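Local structure of aminotransferase, class IV (Brucella abortus, 4TVI) at residues Gly61-Arg69 against His81-Leu92; Thr163-Tyr171 against Pro186-Glu194. The protein probably catalyses the pyridoxal-phosphate-dependent transfer of the amino group between leucine, isoleucine or valine and 2-oxoglutarate. All blocks are in the same frame, centred on the assembly; numbering follows the deposited sequence.

Overall arrangement
Contact 1 and contact 2 follow one another along the chain, the first closing before the second opens, and both belong to the class IV aminotransferase fold. In contact 1, helix 78-91 packs against strand 64-70, an outermost strand, within this chain, of a five-stranded antiparallel sheet. Contact 2 joins helix 185-198 to the chain leaving strand 160-164 of the other, mixed sheet. Their centres lie about 22 Å apart, with about 9 Å between nearest atoms, so they do not touch. Position 180, the lysine modified by pyridoxal phosphate, falls between the two segments of contact 2 yet is hydrogen-bonded by residues of contact 1. Both contacts also reach the second subunit of the dimer.

Contact 1 (Gly61-Arg69 against His81-Leu92); sequences GSLVFDGAR and HSARANDSARAL
Asp66 and Arg84 meet as a side-on salt bridge, one nitrogen to each carboxylate oxygen. NE of Arg84 reaches OD2 of Asp66 at 2.7 Å, nearly straight at 174° and on the syn side, while NH2 of Arg84 takes OD1 of Asp66, also syn but well out of the carboxylate plane. The two planes are 28° apart. A bend at chi3 in the otherwise extended arginine chain turns the guanidinium edge onto the acid. His81 comes in at about a right angle to Asp66, with ring and carboxylate planes 69° apart, and its ND1 donates to Asp66 OD1 at 2.8 Å almost head-on to the C-O bond. The backbone N of Gly67 adds a bond from the anti side, giving OD1 three donors; together they should hold the carboxylate against rotation and probably keep it ionised. Over one face of the imidazole lies the carbonyl O of Gly67.

This cluster ties helix 78-91 to strand 64-70, which pairs with strand 120-128 in the antiparallel sheet, and it borders the cofactor site of this class IV aminotransferase. NH1 of Arg84 binds the phosphate oxygen OP1 of the modified lysine at position 180, which is consistent with Asp66 acting from the second shell to orient an arginine that binds the phosphate. Ser88 OG is hydrogen-bonded to the backbone N of the same modified residue. A water lies within hydrogen-bonding distance of Phe65 O and Asp66 OD2, though it cannot donate to every acceptor around it.

Farther along the helix the contact turns apolar. The two methyls of Val64 meet different residues: CG2 rests on the backbone of Ala89 and lies 4.0 Å from Ala89 CB, whereas CG1 meets Leu92 CG at 3.6 Å, the two side chains sliding past each other in opposite directions.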
loop_
_atom_site.group_PDB
_atom_site.type_symbol
_atom_site.label_atom_id
_atom_site.label_comp_id
_atom_site.label_asym_id
_atom_site.label_seq_id
_atom_site.Cartn_x
_atom_site.Cartn_y
_atom_site.Cartn_z
ATOM N N GLY A 61 -2.975 -2.080 5.091
ATOM C CA GLY A 61 -2.583 -2.427 3.732
ATOM C C GLY A 61 -2.120 -3.820 3.333
ATOM O O GLY A 61 -1.363 -3.959 2.379
ATOM N N SER A 62 -2.594 -4.859 4.006
ATOM C CA SER A 62 -2.034 -6.191 3.778
ATOM C C SER A 62 -2.656 -6.992 2.619
ATOM O O SER A 62 -2.246 -8.123 2.373
ATOM C CB SER A 62 -2.140 -7.014 5.065
ATOM O OG SER A 62 -3.497 -7.169 5.458
ATOM N N LEU A 63 -3.600 -6.412 1.884
ATOM C CA LEU A 63 -4.311 -7.181 0.854
ATOM C C LEU A 63 -3.461 -7.462 -0.388
ATOM O O LEU A 63 -2.790 -6.573 -0.923
ATOM C CB LEU A 63 -5.603 -6.471 0.431
ATOM C CG LEU A 63 -6.547 -7.260 -0.501
ATOM C CD1 LEU A 63 -8.025 -6.973 -0.184
ATOM C CD2 LEU A 63 -6.268 -6.967 -1.972
ATOM N N VAL A 64 -3.499 -8.712 -0.837
ATOM C CA VAL A 64 -2.884 -9.102 -2.099
ATOM C C VAL A 64 -3.968 -9.556 -3.062
ATOM O O VAL A 64 -5.074 -9.905 -2.640
ATOM C CB VAL A 64 -1.866 -10.234 -1.922
ATOM C CG1 VAL A 64 -0.748 -9.785 -1.010
ATOM C CG2 VAL A 64 -2.545 -11.469 -1.361
ATOM N N PHE A 65 -3.650 -9.566 -4.352
ATOM C CA PHE A 65 -4.625 -9.950 -5.358
ATOM C C PHE A 65 -3.942 -10.561 -6.571
ATOM O O PHE A 65 -2.728 -10.456 -6.727
ATOM C CB PHE A 65 -5.459 -8.738 -5.779
ATOM C CG PHE A 65 -4.693 -7.722 -6.579
ATOM C CD1 PHE A 65 -3.884 -6.788 -5.948
ATOM C CD2 PHE A 65 -4.782 -7.699 -7.964
ATOM C CE1 PHE A 65 -3.179 -5.849 -6.681
ATOM C CE2 PHE A 65 -4.077 -6.765 -8.705
ATOM C CZ PHE A 65 -3.275 -5.837 -8.063
ATOM N N ASP A 66 -4.726 -11.203 -7.429
ATOM C CA ASP A 66 -4.220 -11.615 -8.729
ATOM C C ASP A 66 -5.284 -11.351 -9.780
ATOM O O ASP A 66 -6.297 -10.698 -9.502
ATOM C CB ASP A 66 -3.798 -13.083 -8.725
ATOM C CG ASP A 66 -2.565 -13.331 -9.577
ATOM O OD1 ASP A 66 -2.689 -13.300 -10.819
ATOM O OD2 ASP A 66 -1.473 -13.544 -9.002
ATOM N N GLY A 67 -5.040 -11.814 -10.999
ATOM C CA GLY A 67 -5.988 -11.592 -12.070
ATOM C C GLY A 67 -5.913 -12.659 -13.135
ATOM O O GLY A 67 -4.856 -12.869 -13.729
ATOM N N ALA A 68 -7.027 -13.346 -13.366
ATOM C CA ALA A 68 -7.134 -14.257 -14.499
ATOM C C ALA A 68 -8.252 -13.785 -15.425
ATOM O O ALA A 68 -8.977 -12.841 -15.103
ATOM C CB ALA A 68 -7.384 -15.675 -14.029
ATOM N N ARG A 69 -8.403 -14.443 -16.570
ATOM C CA ARG A 69 -9.358 -13.980 -17.572
ATOM C C ARG A 69 -10.124 -15.118 -18.236
ATOM O O ARG A 69 -9.534 -16.101 -18.682
ATOM C CB ARG A 69 -8.635 -13.163 -18.645
ATOM C CG ARG A 69 -9.530 -12.239 -19.462
ATOM C CD ARG A 69 -9.881 -10.965 -18.699
ATOM N NE ARG A 69 -10.338 -9.910 -19.598
ATOM C CZ ARG A 69 -11.613 -9.676 -19.894
ATOM N NH1 ARG A 69 -12.565 -10.427 -19.356
ATOM N NH2 ARG A 69 -11.938 -8.695 -20.728
ATOM N N HIS A 81 -2.113 -18.198 -12.327
ATOM C CA HIS A 81 -2.637 -17.029 -11.629
ATOM C C HIS A 81 -3.181 -17.402 -10.252
ATOM O O HIS A 81 -3.033 -16.642 -9.292
ATOM C CB HIS A 81 -3.722 -16.345 -12.467
ATOM C CG HIS A 81 -3.188 -15.544 -13.614
ATOM N ND1 HIS A 81 -2.453 -14.389 -13.438
ATOM C CD2 HIS A 81 -3.284 -15.725 -14.954
ATOM C CE1 HIS A 81 -2.126 -13.893 -14.617
ATOM N NE2 HIS A 81 -2.615 -14.687 -15.554
ATOM N N SER A 82 -3.806 -18.573 -10.158
ATOM C CA SER A 82 -4.328 -19.058 -8.882
ATOM C C SER A 82 -3.192 -19.312 -7.904
ATOM O O SER A 82 -3.280 -18.955 -6.723
ATOM C CB SER A 82 -5.144 -20.335 -9.076
ATOM O OG SER A 82 -6.270 -20.087 -9.896
ATOM N N ALA A 83 -2.117 -19.912 -8.408
ATOM C CA ALA A 83 -0.970 -20.239 -7.573
ATOM C C ALA A 83 -0.269 -18.983 -7.059
ATOM O O ALA A 83 0.201 -18.954 -5.923
ATOM C CB ALA A 83 0.010 -21.111 -8.341
ATOM N N ARG A 84 -0.179 -17.953 -7.896
ATOM C CA ARG A 84 0.566 -16.764 -7.507
ATOM C C ARG A 84 -0.131 -16.011 -6.386
ATOM O O ARG A 84 0.531 -15.382 -5.561
ATOM C CB ARG A 84 0.782 -15.829 -8.702
ATOM C CG ARG A 84 1.744 -14.672 -8.393
ATOM C CD ARG A 84 2.086 -13.878 -9.645
ATOM N NE ARG A 84 0.910 -13.247 -10.233
ATOM C CZ ARG A 84 0.916 -12.596 -11.393
ATOM N NH1 ARG A 84 2.037 -12.507 -12.100
ATOM N NH2 ARG A 84 -0.200 -12.047 -11.856
ATOM N N ALA A 85 -1.461 -16.096 -6.336
ATOM C CA ALA A 85 -2.211 -15.457 -5.256
ATOM C C ALA A 85 -1.723 -15.965 -3.903
ATOM O O ALA A 85 -1.547 -15.182 -2.968
ATOM C CB ALA A 85 -3.708 -15.701 -5.411
ATOM N N ASN A 86 -1.485 -17.272 -3.805
ATOM C CA ASN A 86 -0.957 -17.843 -2.570
ATOM C C ASN A 86 0.468 -17.382 -2.298
ATOM O O ASN A 86 0.827 -17.113 -1.149
ATOM C CB ASN A 86 -1.021 -19.370 -2.604
ATOM C CG ASN A 86 -2.437 -19.891 -2.434
ATOM O OD1 ASN A 86 -3.347 -19.133 -2.099
ATOM N ND2 ASN A 86 -2.626 -21.188 -2.647
ATOM N N ASP A 87 1.273 -17.278 -3.354
ATOM C CA ASP A 87 2.634 -16.758 -3.210
ATOM C C ASP A 87 2.626 -15.332 -2.666
ATOM O O ASP A 87 3.342 -15.019 -1.716
ATOM C CB ASP A 87 3.375 -16.782 -4.545
ATOM C CG ASP A 87 3.636 -18.186 -5.043
ATOM O OD1 ASP A 87 3.663 -19.119 -4.212
ATOM O OD2 ASP A 87 3.813 -18.351 -6.270
ATOM N N SER A 88 1.813 -14.477 -3.278
ATOM C CA SER A 88 1.711 -13.082 -2.860
ATOM C C SER A 88 1.248 -12.983 -1.414
ATOM O O SER A 88 1.743 -12.146 -0.658
ATOM C CB SER A 88 0.746 -12.309 -3.761
ATOM O OG SER A 88 1.231 -12.224 -5.092
ATOM N N ALA A 89 0.297 -13.835 -1.033
ATOM C CA ALA A 89 -0.210 -13.824 0.337
ATOM C C ALA A 89 0.917 -14.094 1.327
ATOM O O ALA A 89 1.098 -13.352 2.288
ATOM C CB ALA A 89 -1.329 -14.842 0.512
ATOM N N ARG A 90 1.682 -15.151 1.078
ATOM C CA ARG A 90 2.792 -15.495 1.957
ATOM C C ARG A 90 3.860 -14.401 1.964
ATOM O O ARG A 90 4.459 -14.121 3.005
ATOM C CB ARG A 90 3.398 -16.845 1.555
ATOM C CG ARG A 90 2.523 -18.038 1.959
ATOM C CD ARG A 90 3.196 -19.368 1.664
ATOM N NE ARG A 90 3.124 -19.701 0.248
ATOM C CZ ARG A 90 2.180 -20.472 -0.281
ATOM N NH1 ARG A 90 1.244 -20.998 0.499
ATOM N NH2 ARG A 90 2.177 -20.723 -1.583
ATOM N N ALA A 91 4.065 -13.756 0.819
ATOM C CA ALA A 91 5.045 -12.674 0.719
ATOM C C ALA A 91 4.622 -11.468 1.557
ATOM O O ALA A 91 5.442 -10.612 1.886
ATOM C CB ALA A 91 5.246 -12.267 -0.732
ATOM N N LEU A 92 3.341 -11.411 1.903
ATOM C CA LEU A 92 2.819 -10.324 2.719
ATOM C C LEU A 92 2.548 -10.766 4.160
ATOM O O LEU A 92 1.894 -10.053 4.922
ATOM C CB LEU A 92 1.542 -9.748 2.092
ATOM C CG LEU A 92 1.637 -8.408 1.348
ATOM C CD1 LEU A 92 2.078 -7.301 2.278
ATOM C CD2 LEU A 92 2.586 -8.495 0.180
HETATM O O HOH W 1 -0.906 -12.505 -6.403
#

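Contact 2 (Thr163-Tyr171 against Pro186-Glu194); sequences TTTSFRRPY and PNNARMLRE
Thr165 donates its hydroxyl to Glu194, OG1 to OE1 at 2.7 Å, nearly in line with the acid's C-O bond. The same OG1 accepts from the backbone N of Phe167, forming an ST turn where the chain leaves strand 160-164 of the mixed sheet and passes over helix 185-198. With chi1 at 175°, OG1 of Thr165 stands opposite its own backbone N and can serve both partners; CG of Met191 packs against it.

Ser166 completes the grip on the carboxylate. Its backbone N reaches Glu194 OE1 at 2.9 Å and its OG donates to Glu194 OE2 at 2.7 Å, both on the syn sides, so three donors fix the rotation of the acid.

Both faces of the Phe167 ring are met. Ser166 OG sits over the centre of one; on the other the Arg190 guanidinium lies flat on the ring as a stack, centres 3.8 Å apart and planes at 17°, with Arg190 CD also over the ring as a CH-pi contact. Arg193 NH2 comes to the ring edge, its guanidinium plane steeply turned at 77°. Arg190 is itself held side-on by Asn187, whose OD1 takes both NE and NH2, while NH2 also binds the carbonyl O of Leu172 of the second subunit, linking the stack to the dimer interface.

At Arg168 the contact is made by its carbonyl O, which receives ND2 of Asn187 from above the carbonyl plane, and Met191 CE packs beside it. Arg169, bent at chi2 and chi3, sends NE to the carbonyl O of Thr236, and Pro170 CD lies over its guanidinium. Asn188 ND2 is hydrogen-bonded to the carbonyl O of Ala216, and one water joins the segments, accepting from Arg169 NH2 at 3.0 Å and donating to Asn188 OD1 at 2.9 Å.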
loop_
_atom_site.group_PDB
_atom_site.type_symbol
_atom_site.label_atom_id
_atom_site.label_comp_id
_atom_site.label_asym_id
_atom_site.label_seq_id
_atom_site.Cartn_x
_atom_site.Cartn_y
_atom_site.Cartn_z
ATOM N N THR A 163 4.553 7.890 -22.065
ATOM C CA THR A 163 5.517 8.954 -21.845
ATOM C C THR A 163 6.364 8.514 -20.663
ATOM O O THR A 163 6.152 7.433 -20.111
ATOM C CB THR A 163 4.840 10.315 -21.558
ATOM O OG1 THR A 163 5.838 11.330 -21.362
ATOM C CG2 THR A 163 3.974 10.217 -20.318
ATOM N N THR A 164 7.332 9.334 -20.282
ATOM C CA THR A 164 8.141 9.036 -19.116
ATOM C C THR A 164 7.433 9.529 -17.867
ATOM O O THR A 164 6.477 10.301 -17.953
ATOM C CB THR A 164 9.529 9.676 -19.208
ATOM O OG1 THR A 164 9.384 11.074 -19.472
ATOM C CG2 THR A 164 10.330 9.035 -20.333
ATOM N N THR A 165 7.906 9.082 -16.710
ATOM C CA THR A 165 7.364 9.544 -15.442
ATOM C C THR A 165 8.495 9.947 -14.504
ATOM O O THR A 165 9.609 9.423 -14.588
ATOM C CB THR A 165 6.489 8.469 -14.771
ATOM O OG1 THR A 165 6.087 8.927 -13.474
ATOM C CG2 THR A 165 7.257 7.156 -14.631
ATOM N N SER A 166 8.206 10.897 -13.624
ATOM C CA SER A 166 9.191 11.393 -12.681
ATOM C C SER A 166 9.402 10.401 -11.545
ATOM O O SER A 166 10.345 10.514 -10.774
ATOM C CB SER A 166 8.751 12.747 -12.128
ATOM O OG SER A 166 7.591 12.594 -11.333
ATOM N N PHE A 167 8.490 9.448 -11.417
ATOM C CA PHE A 167 8.590 8.471 -10.347
ATOM C C PHE A 167 9.250 7.184 -10.822
ATOM O O PHE A 167 9.268 6.898 -12.015
ATOM C CB PHE A 167 7.205 8.185 -9.775
ATOM C CG PHE A 167 6.449 9.430 -9.400
ATOM C CD1 PHE A 167 6.823 10.179 -8.296
ATOM C CD2 PHE A 167 5.362 9.850 -10.153
ATOM C CE1 PHE A 167 6.131 11.327 -7.950
ATOM C CE2 PHE A 167 4.664 11.001 -9.812
ATOM C CZ PHE A 167 5.049 11.738 -8.708
ATOM N N ARG A 168 9.800 6.419 -9.885
ATOM C CA ARG A 168 10.462 5.167 -10.222
ATOM C C ARG A 168 9.862 4.003 -9.446
ATOM O O ARG A 168 9.156 4.195 -8.448
ATOM C CB ARG A 168 11.969 5.242 -9.957
ATOM C CG ARG A 168 12.651 6.464 -10.529
ATOM C CD ARG A 168 14.176 6.401 -10.345
ATOM N NE ARG A 168 14.817 7.606 -10.867
ATOM C CZ ARG A 168 16.017 8.053 -10.497
ATOM N NH1 ARG A 168 16.736 7.398 -9.593
ATOM N NH2 ARG A 168 16.499 9.165 -11.032
ATOM N N ARG A 169 10.152 2.796 -9.923
ATOM C CA ARG A 169 9.835 1.568 -9.212
ATOM C C ARG A 169 10.545 1.532 -7.867
ATOM O O ARG A 169 11.696 1.946 -7.758
ATOM C CB ARG A 169 10.254 0.343 -10.034
ATOM C CG ARG A 169 9.619 0.230 -11.412
ATOM C CD ARG A 169 8.119 0.008 -11.332
ATOM N NE ARG A 169 7.791 -1.120 -10.467
ATOM C CZ ARG A 169 6.658 -1.230 -9.781
ATOM N NH1 ARG A 169 5.736 -0.277 -9.856
ATOM N NH2 ARG A 169 6.446 -2.294 -9.018
ATOM N N PRO A 170 9.856 1.047 -6.833
ATOM C CA PRO A 170 10.555 0.737 -5.585
ATOM C C PRO A 170 11.357 -0.552 -5.728
ATOM O O PRO A 170 11.404 -1.138 -6.815
ATOM C CB PRO A 170 9.423 0.584 -4.564
ATOM C CG PRO A 170 8.151 0.454 -5.360
ATOM C CD PRO A 170 8.456 0.594 -6.820
ATOM N N TYR A 171 11.983 -0.988 -4.642
ATOM C CA TYR A 171 12.740 -2.233 -4.632
ATOM C C TYR A 171 12.536 -2.906 -3.286
ATOM O O TYR A 171 12.052 -2.276 -2.351
ATOM C CB TYR A 171 14.229 -1.978 -4.911
ATOM C CG TYR A 171 14.829 -0.866 -4.074
ATOM C CD1 TYR A 171 14.642 0.468 -4.421
ATOM C CD2 TYR A 171 15.572 -1.146 -2.938
ATOM C CE1 TYR A 171 15.182 1.492 -3.658
ATOM C CE2 TYR A 171 16.114 -0.127 -2.169
ATOM C CZ TYR A 171 15.915 1.188 -2.536
ATOM O OH TYR A 171 16.450 2.207 -1.778
ATOM N N PRO A 186 -0.551 2.596 -5.318
ATOM C CA PRO A 186 -0.637 4.059 -5.368
ATOM C C PRO A 186 0.544 4.698 -6.099
ATOM O O PRO A 186 0.396 5.795 -6.638
ATOM C CB PRO A 186 -0.643 4.460 -3.891
ATOM C CG PRO A 186 -1.300 3.311 -3.217
ATOM C CD PRO A 186 -0.805 2.090 -3.955
ATOM N N ASN A 187 1.692 4.026 -6.116
ATOM C CA ASN A 187 2.831 4.510 -6.888
ATOM C C ASN A 187 2.481 4.502 -8.375
ATOM O O ASN A 187 2.669 5.493 -9.081
ATOM C CB ASN A 187 4.073 3.658 -6.617
ATOM C CG ASN A 187 5.325 4.223 -7.255
ATOM O OD1 ASN A 187 5.474 5.439 -7.382
ATOM N ND2 ASN A 187 6.244 3.342 -7.648
ATOM N N ASN A 188 1.938 3.379 -8.835
ATOM C CA ASN A 188 1.503 3.237 -10.221
ATOM C C ASN A 188 0.463 4.281 -10.598
ATOM O O ASN A 188 0.468 4.812 -11.712
ATOM C CB ASN A 188 0.907 1.840 -10.450
ATOM C CG ASN A 188 1.897 0.725 -10.174
ATOM O OD1 ASN A 188 2.354 0.555 -9.043
ATOM N ND2 ASN A 188 2.221 -0.052 -11.201
ATOM N N ALA A 189 -0.416 4.579 -9.643
ATOM C CA ALA A 189 -1.509 5.517 -9.855
ATOM C C ALA A 189 -1.028 6.929 -10.148
ATOM O O ALA A 189 -1.480 7.553 -11.108
ATOM C CB ALA A 189 -2.438 5.521 -8.635
ATOM N N ARG A 190 -0.104 7.431 -9.331
ATOM C CA ARG A 190 0.422 8.776 -9.540
ATOM C C ARG A 190 1.186 8.875 -10.867
ATOM O O ARG A 190 1.173 9.923 -11.510
ATOM C CB ARG A 190 1.289 9.222 -8.356
ATOM C CG ARG A 190 2.461 8.329 -8.015
ATOM C CD ARG A 190 3.267 8.896 -6.840
ATOM N NE ARG A 190 4.495 8.134 -6.614
ATOM C CZ ARG A 190 5.497 8.530 -5.833
ATOM N NH1 ARG A 190 5.437 9.693 -5.192
ATOM N NH2 ARG A 190 6.572 7.767 -5.708
ATOM N N MET A 191 1.839 7.793 -11.279
ATOM C CA MET A 191 2.498 7.763 -12.584
ATOM C C MET A 191 1.465 7.937 -13.689
ATOM O O MET A 191 1.673 8.685 -14.644
ATOM C CB MET A 191 3.258 6.451 -12.791
ATOM C CG MET A 191 4.410 6.218 -11.827
ATOM S SD MET A 191 5.045 4.541 -11.997
ATOM C CE MET A 191 6.314 4.511 -10.729
ATOM N N LEU A 192 0.348 7.231 -13.551
ATOM C CA LEU A 192 -0.733 7.316 -14.522
ATOM C C LEU A 192 -1.330 8.712 -14.525
ATOM O O LEU A 192 -1.613 9.269 -15.587
ATOM C CB LEU A 192 -1.810 6.273 -14.219
ATOM C CG LEU A 192 -1.383 4.836 -14.520
ATOM C CD1 LEU A 192 -2.353 3.851 -13.910
ATOM C CD2 LEU A 192 -1.291 4.622 -16.023
ATOM N N ARG A 193 -1.501 9.283 -13.332
ATOM C CA ARG A 193 -2.001 10.647 -13.206
ATOM C C ARG A 193 -1.080 11.611 -13.949
ATOM O O ARG A 193 -1.535 12.496 -14.676
ATOM C CB ARG A 193 -2.116 11.060 -11.735
ATOM C CG ARG A 193 -2.476 12.533 -11.549
ATOM C CD ARG A 193 -2.128 13.032 -10.151
ATOM N NE ARG A 193 -0.751 12.699 -9.784
ATOM C CZ ARG A 193 0.318 13.406 -10.139
ATOM N NH1 ARG A 193 0.184 14.500 -10.881
ATOM N NH2 ARG A 193 1.526 13.014 -9.753
ATOM N N GLU A 194 0.222 11.429 -13.764
ATOM C CA GLU A 194 1.204 12.273 -14.435
ATOM C C GLU A 194 1.145 12.111 -15.952
ATOM O O GLU A 194 1.175 13.094 -16.694
ATOM C CB GLU A 194 2.613 11.939 -13.943
ATOM C CG GLU A 194 3.620 13.058 -14.127
ATOM C CD GLU A 194 4.988 12.688 -13.589
ATOM O OE1 GLU A 194 5.411 11.530 -13.786
ATOM O OE2 GLU A 194 5.638 13.549 -12.969
HETATM O O HOH W 2 3.510 -2.054 -8.575
#